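Local atomic coordinates of endoglucanase (Clostridium thermocellum, PDB entry 2E4T), a protein that hydrolyses internal beta-1,4-glucosidic bonds of cellulose and xyloglucan, this chain being its family 44 glycoside hydrolase part. Residues G45-G50 and Y67-L72; T49-E54 and T108-G113; E160-L165 and K179-D184. All blocks are in the same frame, centred on the assembly; numbering follows the deposited sequence.

Contact 1. Residues G45-G50 and Y67-L72; sequences GNRTTG and YSDTYL
Arg47 reaches from the loop 45-50 to the carboxylate of Asp69 and forms a salt bridge with it. The grip is end-on, with one nitrogen to each oxygen. NH2 of Arg47 gives a nearly straight bond of 2.9 Å (175°) to the syn lone pair of Asp69 OD2. NH1 of Arg47 bonds to Asp69 OD1 at 2.8 Å, more bent and tilted from the guanidinium plane. The two flat groups are nearly coplanar, 27° apart. The backbone N of Tyr71 also reaches Asp69 OD1, at 2.8 Å in an Asx turn, from the opposite face of the carboxylate to Arg47 NH1. The turn ties the acid to the first residue of helix 71-75.

The rest is packing against the arginine's face and chain. CB of Tyr71 lies over one face of the guanidinium, 3.3 Å from Arg47 CZ. The Arg47 chain bends at CG (chi2 -79°) and runs past the ring, with CG 3.9 Å from Tyr71 CD2. Nearer the backbone, Leu72 CD2 makes an apolar contact with Arg47 CB at 3.9 Å.

Ser58 also bonds to Arg47 NH1. The contact lies at the surface, where the loop after strand 40-43 meets strand 67-69, the middle strand of a small antiparallel sheet, and helix 71-75. Leu72 also touches Phe43 of strand 40-43.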
loop_
_atom_site.group_PDB
_atom_site.type_symbol
_atom_site.label_atom_id
_atom_site.label_comp_id
_atom_site.label_asym_id
_atom_site.label_seq_id
_atom_site.Cartn_x
_atom_site.Cartn_y
_atom_site.Cartn_z
ATOM N N GLY A 45 -4.085 9.742 2.358
ATOM C CA GLY A 45 -4.622 9.796 3.685
ATOM C C GLY A 45 -5.484 11.041 3.922
ATOM O O GLY A 45 -5.735 11.838 3.004
ATOM N N ASN A 46 -5.957 11.178 5.162
ATOM C CA ASN A 46 -7.050 12.118 5.439
ATOM C C ASN A 46 -6.718 13.552 5.009
ATOM O O ASN A 46 -7.624 14.256 4.505
ATOM C CB ASN A 46 -7.351 12.128 6.935
ATOM C CG ASN A 46 -7.986 10.849 7.395
ATOM O OD1 ASN A 46 -8.461 10.040 6.572
ATOM N ND2 ASN A 46 -8.086 10.666 8.731
ATOM N N ARG A 47 -5.482 14.020 5.200
ATOM C CA ARG A 47 -5.179 15.411 4.912
ATOM C C ARG A 47 -5.256 15.704 3.427
ATOM O O ARG A 47 -5.305 16.914 3.046
ATOM C CB ARG A 47 -3.795 15.792 5.404
ATOM C CG ARG A 47 -3.759 16.309 6.820
ATOM C CD ARG A 47 -4.215 17.770 6.842
ATOM N NE ARG A 47 -4.157 18.293 8.206
ATOM C CZ ARG A 47 -4.194 19.608 8.448
ATOM N NH1 ARG A 47 -4.366 20.494 7.462
ATOM N NH2 ARG A 47 -4.085 20.047 9.719
ATOM N N THR A 48 -5.215 14.702 2.555
ATOM C CA THR A 48 -5.176 14.982 1.139
ATOM C C THR A 48 -6.556 15.268 0.508
ATOM O O THR A 48 -6.603 15.836 -0.571
ATOM C CB THR A 48 -4.432 13.882 0.357
ATOM O OG1 THR A 48 -5.152 12.659 0.399
ATOM C CG2 THR A 48 -3.009 13.725 0.884
ATOM N N THR A 49 -7.648 14.956 1.223
ATOM C CA THR A 49 -8.970 15.163 0.630
ATOM C C THR A 49 -9.254 16.636 0.314
ATOM O O THR A 49 -9.795 16.971 -0.730
ATOM C CB THR A 49 -10.033 14.578 1.579
ATOM O OG1 THR A 49 -9.863 13.166 1.637
ATOM C CG2 THR A 49 -11.454 14.962 1.118
ATOM N N GLY A 50 -8.882 17.511 1.279
ATOM C CA GLY A 50 -9.175 18.934 1.145
ATOM C C GLY A 50 -7.976 19.776 0.740
ATOM O O GLY A 50 -8.003 21.003 0.857
ATOM N N TYR A 67 -9.676 22.155 11.151
ATOM C CA TYR A 67 -8.793 23.286 10.864
ATOM C C TYR A 67 -8.321 23.286 9.412
ATOM O O TYR A 67 -7.781 22.261 8.944
ATOM C CB TYR A 67 -7.509 23.264 11.714
ATOM C CG TYR A 67 -7.598 24.022 13.013
ATOM C CD1 TYR A 67 -8.715 23.940 13.872
ATOM C CD2 TYR A 67 -6.575 24.832 13.415
ATOM C CE1 TYR A 67 -8.723 24.604 15.102
ATOM C CE2 TYR A 67 -6.597 25.534 14.635
ATOM C CZ TYR A 67 -7.696 25.432 15.461
ATOM O OH TYR A 67 -7.746 26.066 16.682
ATOM N N SER A 68 -8.426 24.439 8.757
ATOM C CA SER A 68 -7.708 24.691 7.511
ATOM C C SER A 68 -6.432 25.445 7.848
ATOM O O SER A 68 -6.477 26.473 8.548
ATOM C CB SER A 68 -8.519 25.562 6.569
ATOM O OG SER A 68 -9.496 24.750 5.879
ATOM N N ASP A 69 -5.277 24.942 7.367
ATOM C CA ASP A 69 -4.010 25.511 7.791
ATOM C C ASP A 69 -2.893 25.047 6.840
ATOM O O ASP A 69 -3.150 24.491 5.751
ATOM C CB ASP A 69 -3.741 25.054 9.232
ATOM C CG ASP A 69 -3.642 23.511 9.316
ATOM O OD1 ASP A 69 -3.268 22.898 8.337
ATOM O OD2 ASP A 69 -4.018 22.896 10.353
ATOM N N THR A 70 -1.660 25.387 7.217
ATOM C CA THR A 70 -0.462 25.088 6.441
ATOM C C THR A 70 0.201 23.751 6.862
ATOM O O THR A 70 1.369 23.521 6.511
ATOM C CB THR A 70 0.572 26.214 6.601
ATOM O OG1 THR A 70 0.777 26.458 8.015
ATOM C CG2 THR A 70 0.073 27.506 5.977
ATOM N N TYR A 71 -0.545 22.850 7.504
ATOM C CA TYR A 71 0.065 21.614 7.999
ATOM C C TYR A 71 0.856 20.869 6.948
ATOM O O TYR A 71 1.953 20.352 7.239
ATOM C CB TYR A 71 -1.027 20.689 8.573
ATOM C CG TYR A 71 -0.489 19.311 8.959
ATOM C CD1 TYR A 71 0.168 19.127 10.169
ATOM C CD2 TYR A 71 -0.574 18.223 8.105
ATOM C CE1 TYR A 71 0.709 17.869 10.502
ATOM C CE2 TYR A 71 -0.077 16.956 8.436
ATOM C CZ TYR A 71 0.526 16.782 9.638
ATOM O OH TYR A 71 1.034 15.548 9.997
ATOM N N LEU A 72 0.329 20.706 5.717
ATOM C CA LEU A 72 1.048 19.864 4.759
ATOM C C LEU A 72 2.350 20.535 4.297
ATOM O O LEU A 72 3.305 19.826 3.943
ATOM C CB LEU A 72 0.185 19.459 3.574
ATOM C CG LEU A 72 -0.892 18.447 3.890
ATOM C CD1 LEU A 72 -1.772 18.226 2.677
ATOM C CD2 LEU A 72 -0.271 17.099 4.364
#

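Contact 2. Residues T49-E54 and T108-G113; sequences TGYNWE and TLQAAG. With CA (calcium ion), chain C.
Gln110 lies against the backbone of Thr49 and Tyr51, just after the end of strand 104-109. Ahead of it, Thr108 offers its carbonyl O to Gln110 NE2 at 3.0 Å. That bond is bent, and the donor stands above the carbonyl plane. The same NE2 is also bonded to the carbonyl O of Thr48. CG of Gln110 is 3.3 Å from both Thr49 O and Tyr51 O. A bend at CG (chi2 65°) turns the amide beside the Tyr51 ring, where NE2 sits at the edge, 4.1 Å from Tyr51 CD2. OE1 of Gln110 takes a bond from a water at 2.9 Å. This water also donates to Tyr51 O and accepts from Trp53 N. Further along this loop, Glu54 binds calcium with both carboxylate oxygens, together with Asp150, Asp153 and Tyr155.

Ala111 and Ala112 follow, and their backbone N atoms bond to Asp184 OD2. CB of Ala112 meets Thr49 CG2 at 3.5 Å, a tight carbon pair. At Gly113, a second water accepts from the backbone N and donates to Thr49 O at 2.8 Å.

No direct hydrogen bond links the two segments. The polar join is made by two waters, which satisfy the buried carbonyls Thr49 O and Tyr51 O.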
loop_
_atom_site.group_PDB
_atom_site.type_symbol
_atom_site.label_atom_id
_atom_site.label_comp_id
_atom_site.label_asym_id
_atom_site.label_seq_id
_atom_site.Cartn_x
_atom_site.Cartn_y
_atom_site.Cartn_z
ATOM N N THR A 49 -7.648 14.956 1.223
ATOM C CA THR A 49 -8.970 15.163 0.630
ATOM C C THR A 49 -9.254 16.636 0.314
ATOM O O THR A 49 -9.795 16.971 -0.730
ATOM C CB THR A 49 -10.033 14.578 1.579
ATOM O OG1 THR A 49 -9.863 13.166 1.637
ATOM C CG2 THR A 49 -11.454 14.962 1.118
ATOM N N GLY A 50 -8.882 17.511 1.279
ATOM C CA GLY A 50 -9.175 18.934 1.145
ATOM C C GLY A 50 -7.976 19.776 0.740
ATOM O O GLY A 50 -8.003 21.003 0.857
ATOM N N TYR A 51 -6.888 19.127 0.284
ATOM C CA TYR A 51 -5.703 19.836 -0.171
ATOM C C TYR A 51 -5.993 20.624 -1.450
ATOM O O TYR A 51 -6.513 20.075 -2.422
ATOM C CB TYR A 51 -4.582 18.805 -0.452
ATOM C CG TYR A 51 -3.371 19.416 -1.143
ATOM C CD1 TYR A 51 -2.512 20.289 -0.462
ATOM C CD2 TYR A 51 -3.129 19.159 -2.492
ATOM C CE1 TYR A 51 -1.428 20.855 -1.099
ATOM C CE2 TYR A 51 -2.043 19.744 -3.147
ATOM C CZ TYR A 51 -1.215 20.613 -2.459
ATOM O OH TYR A 51 -0.171 21.201 -3.148
ATOM N N ASN A 52 -5.619 21.918 -1.431
ATOM C CA ASN A 52 -5.815 22.811 -2.562
ATOM C C ASN A 52 -4.468 23.054 -3.226
ATOM O O ASN A 52 -3.616 23.745 -2.672
ATOM C CB ASN A 52 -6.408 24.120 -2.051
ATOM C CG ASN A 52 -6.702 25.110 -3.148
ATOM O OD1 ASN A 52 -6.160 25.018 -4.254
ATOM N ND2 ASN A 52 -7.580 26.073 -2.836
ATOM N N TRP A 53 -4.257 22.506 -4.442
ATOM C CA TRP A 53 -2.952 22.629 -5.065
ATOM C C TRP A 53 -2.596 24.097 -5.395
ATOM O O TRP A 53 -1.420 24.421 -5.590
ATOM C CB TRP A 53 -2.883 21.781 -6.354
ATOM C CG TRP A 53 -3.586 22.372 -7.535
ATOM C CD1 TRP A 53 -4.920 22.355 -7.808
ATOM C CD2 TRP A 53 -2.950 23.040 -8.649
ATOM N NE1 TRP A 53 -5.176 22.979 -9.023
ATOM C CE2 TRP A 53 -3.987 23.395 -9.543
ATOM C CE3 TRP A 53 -1.624 23.332 -8.982
ATOM C CZ2 TRP A 53 -3.712 24.014 -10.779
ATOM C CZ3 TRP A 53 -1.355 23.945 -10.193
ATOM C CH2 TRP A 53 -2.391 24.271 -11.075
ATOM N N GLU A 54 -3.614 24.961 -5.503
ATOM C CA GLU A 54 -3.311 26.337 -5.910
ATOM C C GLU A 54 -2.570 27.110 -4.843
ATOM O O GLU A 54 -1.778 27.992 -5.163
ATOM C CB GLU A 54 -4.597 27.084 -6.274
ATOM C CG GLU A 54 -5.397 26.419 -7.385
ATOM C CD GLU A 54 -6.612 27.252 -7.815
ATOM O OE1 GLU A 54 -7.018 28.194 -7.055
ATOM O OE2 GLU A 54 -7.183 26.978 -8.902
ATOM N N THR A 108 -2.506 11.683 -4.477
ATOM C CA THR A 108 -3.972 11.755 -4.325
ATOM C C THR A 108 -4.501 13.050 -4.907
ATOM O O THR A 108 -4.002 14.164 -4.607
ATOM C CB THR A 108 -4.336 11.633 -2.867
ATOM O OG1 THR A 108 -3.923 10.316 -2.396
ATOM C CG2 THR A 108 -5.846 11.745 -2.649
ATOM N N LEU A 109 -5.544 12.896 -5.724
ATOM C CA LEU A 109 -6.346 13.996 -6.245
ATOM C C LEU A 109 -7.661 14.067 -5.441
ATOM O O LEU A 109 -8.070 13.133 -4.763
ATOM C CB LEU A 109 -6.630 13.803 -7.742
ATOM C CG LEU A 109 -5.361 13.704 -8.606
ATOM C CD1 LEU A 109 -5.788 13.434 -10.061
ATOM C CD2 LEU A 109 -4.516 14.967 -8.500
ATOM N N GLN A 110 -8.319 15.245 -5.566
ATOM C CA GLN A 110 -9.394 15.613 -4.662
ATOM C C GLN A 110 -10.762 15.415 -5.342
ATOM O O GLN A 110 -11.050 16.021 -6.382
ATOM C CB GLN A 110 -9.193 17.094 -4.279
ATOM C CG GLN A 110 -7.963 17.298 -3.396
ATOM C CD GLN A 110 -6.630 16.973 -4.057
ATOM O OE1 GLN A 110 -6.331 17.462 -5.168
ATOM N NE2 GLN A 110 -5.813 16.153 -3.376
ATOM N N ALA A 111 -11.588 14.559 -4.725
ATOM C CA ALA A 111 -12.859 14.197 -5.289
ATOM C C ALA A 111 -14.050 14.408 -4.355
ATOM O O ALA A 111 -15.195 14.339 -4.796
ATOM C CB ALA A 111 -12.882 12.756 -5.827
ATOM N N ALA A 112 -13.822 14.631 -3.059
ATOM C CA ALA A 112 -14.931 14.761 -2.113
ATOM C C ALA A 112 -15.805 15.986 -2.461
ATOM O O ALA A 112 -16.994 15.981 -2.128
ATOM C CB ALA A 112 -14.433 14.844 -0.689
ATOM N N GLY A 113 -15.231 16.991 -3.080
ATOM C CA GLY A 113 -15.997 18.028 -3.758
ATOM C C GLY A 113 -15.477 19.434 -3.585
ATOM O O GLY A 113 -15.779 20.300 -4.417
HETATM CA CA CA C . -8.893 28.712 -8.660
HETATM O O HOH W 1 -12.212 17.174 -2.088
HETATM O O HOH W 2 -6.049 20.334 -5.107
HETATM O O HOH W 3 -8.979 28.536 -11.031
HETATM O O HOH W 4 -9.695 29.415 -6.522
#

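Contact 3. Residues E160-L165 and K179-D184; sequences EFVNYL and KGYSID
The Tyr181 ring has Val162 over one face and Leu165 at its edge. Val162 CG2 stands 4.2 Å from the ring centroid and 16° off the ring normal, a CH-pi contact displaced toward the rim. The other methyl, Val162 CG1, sits near the phenol end, 4.1 Å from Tyr181 CZ. It lies anti to the backbone N (chi1 175°), and in this rotamer both branches of the valine touch the tyrosine. Leu165 CD1 lies near the ring plane, 3.9 Å from Tyr181 CE1 and 3.8 Å from Tyr181 OH.

Strand 180-183 belongs to the eight-stranded parallel sheet of the TIM-like barrel. Helix 158-169 packs on the outside of that sheet. It lies in the beta-alpha-beta crossover from strand 104-109 to its parallel neighbour 180-183. Val162 and Leu165 are one turn apart on the helix, and both direct their CB atoms at the strand.

No hydrogen bond crosses between the segments. The valine and tyrosine side chains point at each other, and the leucine runs alongside the tyrosine the other way. Val218 of helix 204-221 and Leu109 of strand 104-109 also touch Tyr181. Val162 reaches Val221 of helix 204-221, and Leu165 packs on Val90 and Thr91 of helix 88-99.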
loop_
_atom_site.group_PDB
_atom_site.type_symbol
_atom_site.label_atom_id
_atom_site.label_comp_id
_atom_site.label_asym_id
_atom_site.label_seq_id
_atom_site.Cartn_x
_atom_site.Cartn_y
_atom_site.Cartn_z
ATOM N N GLU A 160 -6.028 20.709 -14.421
ATOM C CA GLU A 160 -5.039 21.756 -14.436
ATOM C C GLU A 160 -3.878 21.429 -13.469
ATOM O O GLU A 160 -2.705 21.693 -13.767
ATOM C CB GLU A 160 -5.689 23.097 -14.110
ATOM C CG GLU A 160 -4.746 24.268 -14.352
ATOM C CD GLU A 160 -5.478 25.602 -14.237
ATOM O OE1 GLU A 160 -6.146 25.845 -13.179
ATOM O OE2 GLU A 160 -5.395 26.410 -15.207
ATOM N N PHE A 161 -4.214 20.831 -12.311
ATOM C CA PHE A 161 -3.203 20.374 -11.349
ATOM C C PHE A 161 -2.306 19.313 -12.031
ATOM O O PHE A 161 -1.059 19.398 -11.991
ATOM C CB PHE A 161 -3.959 19.826 -10.147
ATOM C CG PHE A 161 -3.175 19.246 -8.979
ATOM C CD1 PHE A 161 -1.810 19.425 -8.782
ATOM C CD2 PHE A 161 -3.918 18.526 -8.036
ATOM C CE1 PHE A 161 -1.193 18.856 -7.683
ATOM C CE2 PHE A 161 -3.294 17.970 -6.921
ATOM C CZ PHE A 161 -1.940 18.140 -6.746
ATOM N N VAL A 162 -2.922 18.287 -12.624
ATOM C CA VAL A 162 -2.137 17.257 -13.320
ATOM C C VAL A 162 -1.279 17.885 -14.412
ATOM O O VAL A 162 -0.106 17.540 -14.601
ATOM C CB VAL A 162 -3.041 16.125 -13.828
ATOM C CG1 VAL A 162 -2.239 15.131 -14.659
ATOM C CG2 VAL A 162 -3.694 15.425 -12.647
ATOM N N ASN A 163 -1.854 18.834 -15.173
ATOM C CA ASN A 163 -1.072 19.482 -16.236
ATOM C C ASN A 163 0.182 20.177 -15.643
ATOM O O ASN A 163 1.266 20.141 -16.253
ATOM C CB ASN A 163 -1.963 20.508 -16.959
ATOM C CG ASN A 163 -1.185 21.215 -18.038
ATOM O OD1 ASN A 163 -0.889 20.611 -19.094
ATOM N ND2 ASN A 163 -0.783 22.466 -17.785
ATOM N N TYR A 164 0.045 20.825 -14.482
ATOM C CA TYR A 164 1.190 21.478 -13.859
ATOM C C TYR A 164 2.296 20.454 -13.558
ATOM O O TYR A 164 3.505 20.702 -13.803
ATOM C CB TYR A 164 0.718 22.200 -12.591
ATOM C CG TYR A 164 1.805 22.964 -11.889
ATOM C CD1 TYR A 164 1.922 24.333 -12.120
ATOM C CD2 TYR A 164 2.679 22.369 -10.967
ATOM C CE1 TYR A 164 2.912 25.095 -11.502
ATOM C CE2 TYR A 164 3.665 23.151 -10.354
ATOM C CZ TYR A 164 3.791 24.513 -10.643
ATOM O OH TYR A 164 4.798 25.215 -9.993
ATOM N N LEU A 165 1.886 19.316 -13.021
ATOM C CA LEU A 165 2.839 18.245 -12.670
ATOM C C LEU A 165 3.507 17.660 -13.941
ATOM O O LEU A 165 4.729 17.449 -13.958
ATOM C CB LEU A 165 2.136 17.161 -11.876
ATOM C CG LEU A 165 1.617 17.635 -10.525
ATOM C CD1 LEU A 165 0.771 16.514 -9.884
ATOM C CD2 LEU A 165 2.692 18.085 -9.575
ATOM N N LYS A 179 3.682 8.552 -11.645
ATOM C CA LYS A 179 3.091 7.408 -12.323
ATOM C C LYS A 179 1.632 7.176 -12.030
ATOM O O LYS A 179 0.921 6.618 -12.881
ATOM C CB LYS A 179 3.903 6.125 -12.061
ATOM C CG LYS A 179 5.199 6.050 -12.795
ATOM C CD LYS A 179 5.940 4.703 -12.440
ATOM C CE LYS A 179 7.161 4.390 -13.253
ATOM N NZ LYS A 179 8.267 5.315 -12.947
ATOM N N GLY A 180 1.166 7.569 -10.831
ATOM C CA GLY A 180 -0.187 7.246 -10.449
ATOM C C GLY A 180 -0.877 8.360 -9.704
ATOM O O GLY A 180 -0.231 9.167 -9.029
ATOM N N TYR A 181 -2.220 8.362 -9.843
ATOM C CA TYR A 181 -3.068 9.271 -9.110
ATOM C C TYR A 181 -4.175 8.482 -8.470
ATOM O O TYR A 181 -4.748 7.554 -9.057
ATOM C CB TYR A 181 -3.689 10.333 -10.046
ATOM C CG TYR A 181 -2.643 11.231 -10.671
ATOM C CD1 TYR A 181 -2.093 12.286 -9.959
ATOM C CD2 TYR A 181 -2.146 10.956 -11.947
ATOM C CE1 TYR A 181 -1.086 13.098 -10.518
ATOM C CE2 TYR A 181 -1.136 11.722 -12.495
ATOM C CZ TYR A 181 -0.582 12.789 -11.777
ATOM O OH TYR A 181 0.413 13.590 -12.277
ATOM N N SER A 182 -4.532 8.890 -7.227
ATOM C CA SER A 182 -5.637 8.270 -6.502
ATOM C C SER A 182 -6.880 9.147 -6.545
ATOM O O SER A 182 -6.786 10.389 -6.466
ATOM C CB SER A 182 -5.211 8.081 -5.032
ATOM O OG SER A 182 -6.209 7.530 -4.198
ATOM N N ILE A 183 -8.033 8.474 -6.619
ATOM C CA ILE A 183 -9.334 9.149 -6.530
ATOM C C ILE A 183 -9.614 9.406 -5.006
ATOM O O ILE A 183 -10.330 8.671 -4.341
ATOM C CB ILE A 183 -10.427 8.331 -7.185
ATOM C CG1 ILE A 183 -10.076 8.003 -8.642
ATOM C CG2 ILE A 183 -11.731 9.154 -7.192
ATOM C CD1 ILE A 183 -10.833 6.922 -9.261
ATOM N N ASP A 184 -8.969 10.450 -4.490
ATOM C CA ASP A 184 -9.207 10.835 -3.086
ATOM C C ASP A 184 -8.805 9.688 -2.135
ATOM O O ASP A 184 -7.862 8.923 -2.435
ATOM C CB ASP A 184 -10.646 11.372 -2.923
ATOM C CG ASP A 184 -10.827 12.407 -1.842
ATOM O OD1 ASP A 184 -10.739 12.020 -0.648
ATOM O OD2 ASP A 184 -11.071 13.598 -2.183
#

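In the fold
Contacts 1 and 2 open from the same loop after strand 40-43 and share Thr49 and Gly50. Their centres are about 9 Å apart. Contact 3 comes later in the chain, with its centre about 10 Å from that of contact 2 and about 17 Å from that of contact 1. Contacts 2 and 3 reach neighbouring strands of the barrel sheet, 104-109 and 180-183. Asp184, just past strand 180-183, bonds to Thr49 OG1. Trp53 also stacks on Phe161 of helix 158-169. The loop thus ties the small surface sheet, the C-terminal ends of two barrel strands and the calcium site into one region of the catalytic domain.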